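Local coordinates for protein elongation factor 1-gamma 1 (Saccharomyces cerevisiae, PDB 1NHY) that forms the gamma subunit of the eukaryotic elongation factor 1 complex, which acts in translation elongation, and probably anchors that complex to other cellular components, at residues Met1-Arg13 with Val21-Pro33. Residues are numbered along the deposited sequence; the frame is centred on the assembly and turned at random.
Sequences MSQGTLYANFRIR and VKALKLDVKVVTP. With SO4 (sulfate ion), chain B.
Thr5-Tyr7 and Lys29-Val31 run as parallel strands 18° apart, joined by a ladder of hydrogen bonds from Lys29 N to Gly4 O (2.8 Å), Leu6 N to Lys29 O, Val31 N to Leu6 O and Ala8 N to Val31 O. Ahead of the strands, Asp27 OD1 receives the Met1 amino group on the syn side, somewhat out of the carboxylate plane, in a salt bridge (N to OD1, 2.9 Å), and OD2 takes a weak hydrogen bond from Ser2 OG. The Gln3 side chain meets Asp27 with its amide plane 72° from the carboxylate; OE1 accepts Asp27 N on an in-plane lone pair (3.2 Å), and CG rests on Asp27 CB. Replacing Gln3 with an alanine would probably leave Asp27 N without this acceptor and Asp27 CB without that packing. On one sheet face Thr5 lies alongside the Lys29 stem, and Thr5 CG2 meets Val31 CG2 at 3.9 Å. On the other, Leu6, with CG swung away from its backbone N (chi1 164°), sets CD2 against Val21 CG2 (3.8 Å) of helix 12-24 and CB against Val28 CG1. Strand 5-7, this helix and strand 29-31 form the beta-alpha-beta unit that opens the thioredoxin-like N-terminal domain of the glutathione S-transferase fold.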
loop_
_atom_site.group_PDB
_atom_site.type_symbol
_atom_site.label_atom_id
_atom_site.label_comp_id
_atom_site.label_asym_id
_atom_site.label_seq_id
_atom_site.Cartn_x
_atom_site.Cartn_y
_atom_site.Cartn_z
HETATM N N MSE A 1 -9.421 20.825 -11.666
HETATM C CA MSE A 1 -9.407 19.338 -11.841
HETATM C C MSE A 1 -8.881 18.992 -13.228
HETATM O O MSE A 1 -9.141 17.906 -13.746
HETATM C CB MSE A 1 -10.828 18.768 -11.690
HETATM C CG MSE A 1 -11.575 19.271 -10.460
HETATM SE SE MSE A 1 -10.488 19.118 -8.831
HETATM C CE MSE A 1 -9.801 20.949 -8.764
ATOM N N SER A 2 -8.137 19.927 -13.814
ATOM C CA SER A 2 -7.585 19.780 -15.156
ATOM C C SER A 2 -6.812 18.499 -15.437
ATOM O O SER A 2 -6.887 17.945 -16.534
ATOM C CB SER A 2 -6.674 20.965 -15.464
ATOM O OG SER A 2 -5.513 20.934 -14.654
ATOM N N GLN A 3 -6.064 18.036 -14.448
ATOM C CA GLN A 3 -5.252 16.845 -14.612
ATOM C C GLN A 3 -5.956 15.503 -14.561
ATOM O O GLN A 3 -5.316 14.461 -14.713
ATOM C CB GLN A 3 -4.128 16.862 -13.600
ATOM C CG GLN A 3 -3.114 17.915 -13.908
ATOM C CD GLN A 3 -1.770 17.565 -13.345
ATOM O OE1 GLN A 3 -1.603 17.479 -12.128
ATOM N NE2 GLN A 3 -0.794 17.342 -14.227
ATOM N N GLY A 4 -7.267 15.512 -14.343
ATOM C CA GLY A 4 -7.988 14.259 -14.309
ATOM C C GLY A 4 -8.697 13.937 -13.018
ATOM O O GLY A 4 -8.605 14.663 -12.037
ATOM N N THR A 5 -9.398 12.816 -13.026
ATOM C CA THR A 5 -10.155 12.378 -11.874
ATOM C C THR A 5 -9.765 10.983 -11.397
ATOM O O THR A 5 -9.527 10.078 -12.190
ATOM C CB THR A 5 -11.636 12.381 -12.205
ATOM O OG1 THR A 5 -12.018 13.704 -12.604
ATOM C CG2 THR A 5 -12.460 11.942 -11.004
ATOM N N LEU A 6 -9.714 10.806 -10.085
ATOM C CA LEU A 6 -9.358 9.522 -9.532
ATOM C C LEU A 6 -10.511 8.915 -8.749
ATOM O O LEU A 6 -10.719 9.256 -7.595
ATOM C CB LEU A 6 -8.140 9.683 -8.625
ATOM C CG LEU A 6 -7.810 8.549 -7.642
ATOM C CD1 LEU A 6 -7.615 7.225 -8.380
ATOM C CD2 LEU A 6 -6.559 8.928 -6.854
ATOM N N TYR A 7 -11.272 8.026 -9.376
ATOM C CA TYR A 7 -12.374 7.370 -8.680
ATOM C C TYR A 7 -11.755 6.390 -7.690
ATOM O O TYR A 7 -11.130 5.406 -8.080
ATOM C CB TYR A 7 -13.254 6.592 -9.652
ATOM C CG TYR A 7 -14.060 7.434 -10.610
ATOM C CD1 TYR A 7 -15.250 8.032 -10.210
ATOM C CD2 TYR A 7 -13.640 7.615 -11.927
ATOM C CE1 TYR A 7 -16.006 8.786 -11.100
ATOM C CE2 TYR A 7 -14.387 8.367 -12.821
ATOM C CZ TYR A 7 -15.571 8.950 -12.401
ATOM O OH TYR A 7 -16.325 9.688 -13.284
ATOM N N ALA A 8 -11.924 6.656 -6.404
ATOM C CA ALA A 8 -11.364 5.783 -5.386
ATOM C C ALA A 8 -12.132 5.860 -4.076
ATOM O O ALA A 8 -12.386 6.942 -3.550
ATOM C CB ALA A 8 -9.915 6.143 -5.152
ATOM N N ASN A 9 -12.510 4.697 -3.559
ATOM C CA ASN A 9 -13.223 4.617 -2.300
ATOM C C ASN A 9 -12.148 4.535 -1.238
ATOM O O ASN A 9 -11.011 4.917 -1.474
ATOM C CB ASN A 9 -14.105 3.361 -2.243
ATOM C CG ASN A 9 -13.298 2.057 -2.137
ATOM O OD1 ASN A 9 -12.134 2.045 -1.741
ATOM N ND2 ASN A 9 -13.939 0.947 -2.471
ATOM N N PHE A 10 -12.495 4.015 -0.072
ATOM C CA PHE A 10 -11.514 3.893 0.989
ATOM C C PHE A 10 -11.168 2.436 1.288
ATOM O O PHE A 10 -11.647 1.835 2.245
ATOM C CB PHE A 10 -12.021 4.615 2.233
ATOM C CG PHE A 10 -12.004 6.117 2.111
ATOM C CD1 PHE A 10 -10.993 6.865 2.711
ATOM C CD2 PHE A 10 -12.997 6.789 1.396
ATOM C CE1 PHE A 10 -10.968 8.264 2.606
ATOM C CE2 PHE A 10 -12.986 8.187 1.280
ATOM C CZ PHE A 10 -11.970 8.925 1.889
ATOM N N ARG A 11 -10.350 1.871 0.410
ATOM C CA ARG A 11 -9.864 0.506 0.533
ATOM C C ARG A 11 -8.363 0.701 0.525
ATOM O O ARG A 11 -7.861 1.638 -0.099
ATOM C CB ARG A 11 -10.285 -0.340 -0.672
ATOM C CG ARG A 11 -11.234 -1.478 -0.318
ATOM C CD ARG A 11 -11.752 -2.204 -1.558
ATOM N NE ARG A 11 -12.958 -2.982 -1.262
ATOM C CZ ARG A 11 -13.812 -3.431 -2.182
ATOM N NH1 ARG A 11 -13.612 -3.192 -3.478
ATOM N NH2 ARG A 11 -14.885 -4.109 -1.803
ATOM N N ILE A 12 -7.646 -0.165 1.221
ATOM C CA ILE A 12 -6.204 -0.036 1.274
ATOM C C ILE A 12 -5.557 0.288 -0.084
ATOM O O ILE A 12 -4.707 1.190 -0.173
ATOM C CB ILE A 12 -5.585 -1.311 1.860
ATOM C CG1 ILE A 12 -5.803 -1.326 3.361
ATOM C CG2 ILE A 12 -4.090 -1.348 1.610
ATOM C CD1 ILE A 12 -5.025 -0.239 4.075
ATOM N N ARG A 13 -5.963 -0.421 -1.141
ATOM C CA ARG A 13 -5.387 -0.189 -2.467
ATOM C C ARG A 13 -5.607 1.236 -2.975
ATOM O O ARG A 13 -5.022 1.650 -3.972
ATOM C CB ARG A 13 -5.948 -1.193 -3.480
ATOM C CG ARG A 13 -7.417 -1.047 -3.751
ATOM C CD ARG A 13 -7.927 -2.138 -4.674
ATOM N NE ARG A 13 -9.384 -2.229 -4.578
ATOM C CZ ARG A 13 -10.146 -3.097 -5.245
ATOM N NH1 ARG A 13 -9.593 -3.976 -6.080
ATOM N NH2 ARG A 13 -11.467 -3.085 -5.080
ATOM N N VAL A 21 -2.040 12.143 -4.525
ATOM C CA VAL A 21 -2.662 13.335 -5.056
ATOM C C VAL A 21 -2.477 14.477 -4.076
ATOM O O VAL A 21 -2.007 15.550 -4.443
ATOM C CB VAL A 21 -4.130 13.104 -5.304
ATOM C CG1 VAL A 21 -4.735 14.297 -6.013
ATOM C CG2 VAL A 21 -4.285 11.835 -6.123
ATOM N N LYS A 22 -2.826 14.237 -2.818
ATOM C CA LYS A 22 -2.679 15.273 -1.802
ATOM C C LYS A 22 -1.225 15.728 -1.730
ATOM O O LYS A 22 -0.900 16.855 -2.121
ATOM C CB LYS A 22 -3.139 14.752 -0.434
ATOM C CG LYS A 22 -4.506 14.064 -0.500
ATOM C CD LYS A 22 -4.953 13.485 0.846
ATOM C CE LYS A 22 -5.609 14.551 1.724
ATOM N NZ LYS A 22 -4.714 15.728 1.963
ATOM N N ALA A 23 -0.356 14.838 -1.253
ATOM C CA ALA A 23 1.065 15.140 -1.104
ATOM C C ALA A 23 1.758 15.747 -2.323
ATOM O O ALA A 23 2.549 16.677 -2.183
ATOM C CB ALA A 23 1.807 13.900 -0.663
ATOM N N LEU A 24 1.488 15.230 -3.518
ATOM C CA LEU A 24 2.129 15.790 -4.696
ATOM C C LEU A 24 1.368 17.007 -5.185
ATOM O O LEU A 24 1.788 17.684 -6.124
ATOM C CB LEU A 24 2.222 14.750 -5.803
ATOM C CG LEU A 24 3.186 13.591 -5.536
ATOM C CD1 LEU A 24 3.322 12.817 -6.832
ATOM C CD2 LEU A 24 4.556 14.085 -5.065
ATOM N N LYS A 25 0.254 17.297 -4.520
ATOM C CA LYS A 25 -0.589 18.424 -4.876
ATOM C C LYS A 25 -1.032 18.316 -6.330
ATOM O O LYS A 25 -1.120 19.316 -7.040
ATOM C CB LYS A 25 0.153 19.746 -4.662
ATOM C CG LYS A 25 0.351 20.150 -3.204
ATOM C CD LYS A 25 0.283 21.675 -3.076
ATOM C CE LYS A 25 0.573 22.191 -1.657
ATOM N NZ LYS A 25 0.331 23.686 -1.542
ATOM N N LEU A 26 -1.295 17.093 -6.775
ATOM C CA LEU A 26 -1.733 16.886 -8.141
ATOM C C LEU A 26 -3.094 17.547 -8.318
ATOM O O LEU A 26 -3.911 17.565 -7.394
ATOM C CB LEU A 26 -1.827 15.390 -8.442
ATOM C CG LEU A 26 -0.476 14.682 -8.431
ATOM C CD1 LEU A 26 -0.675 13.181 -8.587
ATOM C CD2 LEU A 26 0.382 15.230 -9.558
ATOM N N ASP A 27 -3.328 18.096 -9.501
ATOM C CA ASP A 27 -4.586 18.748 -9.793
ATOM C C ASP A 27 -5.607 17.698 -10.204
ATOM O O ASP A 27 -6.373 17.870 -11.159
ATOM C CB ASP A 27 -4.395 19.728 -10.927
ATOM C CG ASP A 27 -5.524 20.733 -11.020
ATOM O OD1 ASP A 27 -6.703 20.367 -10.749
ATOM O OD2 ASP A 27 -5.221 21.896 -11.375
ATOM N N VAL A 28 -5.614 16.603 -9.468
ATOM C CA VAL A 28 -6.508 15.507 -9.764
ATOM C C VAL A 28 -7.666 15.456 -8.778
ATOM O O VAL A 28 -7.466 15.563 -7.566
ATOM C CB VAL A 28 -5.730 14.185 -9.724
ATOM C CG1 VAL A 28 -6.637 13.029 -10.077
ATOM C CG2 VAL A 28 -4.549 14.280 -10.671
ATOM N N LYS A 29 -8.873 15.294 -9.312
ATOM C CA LYS A 29 -10.089 15.202 -8.513
ATOM C C LYS A 29 -10.245 13.816 -7.927
ATOM O O LYS A 29 -10.205 12.826 -8.655
ATOM C CB LYS A 29 -11.296 15.482 -9.393
ATOM C CG LYS A 29 -12.636 15.093 -8.768
ATOM C CD LYS A 29 -13.778 15.411 -9.733
ATOM C CE LYS A 29 -15.139 15.290 -9.060
ATOM N NZ LYS A 29 -16.278 15.425 -10.031
ATOM N N VAL A 30 -10.430 13.727 -6.620
ATOM C CA VAL A 30 -10.604 12.419 -6.018
ATOM C C VAL A 30 -12.072 12.307 -5.675
ATOM O O VAL A 30 -12.661 13.230 -5.142
ATOM C CB VAL A 30 -9.729 12.250 -4.772
ATOM C CG1 VAL A 30 -9.799 10.815 -4.266
ATOM C CG2 VAL A 30 -8.296 12.603 -5.115
ATOM N N VAL A 31 -12.680 11.182 -6.011
ATOM C CA VAL A 31 -14.101 11.005 -5.765
ATOM C C VAL A 31 -14.347 9.566 -5.437
ATOM O O VAL A 31 -13.546 8.696 -5.775
ATOM C CB VAL A 31 -14.922 11.321 -7.024
ATOM C CG1 VAL A 31 -16.382 11.446 -6.682
ATOM C CG2 VAL A 31 -14.399 12.581 -7.668
ATOM N N THR A 32 -15.458 9.303 -4.778
ATOM C CA THR A 32 -15.775 7.932 -4.456
ATOM C C THR A 32 -16.944 7.547 -5.344
ATOM O O THR A 32 -17.764 8.395 -5.694
ATOM C CB THR A 32 -16.123 7.793 -2.965
ATOM O OG1 THR A 32 -16.881 6.599 -2.750
ATOM C CG2 THR A 32 -16.912 9.004 -2.488
ATOM N N PRO A 33 -17.019 6.272 -5.752
ATOM C CA PRO A 33 -18.131 5.856 -6.612
ATOM C C PRO A 33 -19.488 6.390 -6.140
ATOM O O PRO A 33 -20.286 6.898 -6.944
ATOM C CB PRO A 33 -18.058 4.339 -6.539
ATOM C CG PRO A 33 -16.598 4.092 -6.435
ATOM C CD PRO A 33 -16.153 5.122 -5.427
HETATM S S SO4 B . -9.503 -3.792 2.394
HETATM O O1 SO4 B . -8.760 -3.316 1.213
HETATM O O2 SO4 B . -10.691 -4.565 1.962
HETATM O O3 SO4 B . -8.630 -4.651 3.243
HETATM O O4 SO4 B . -9.948 -2.628 3.190
#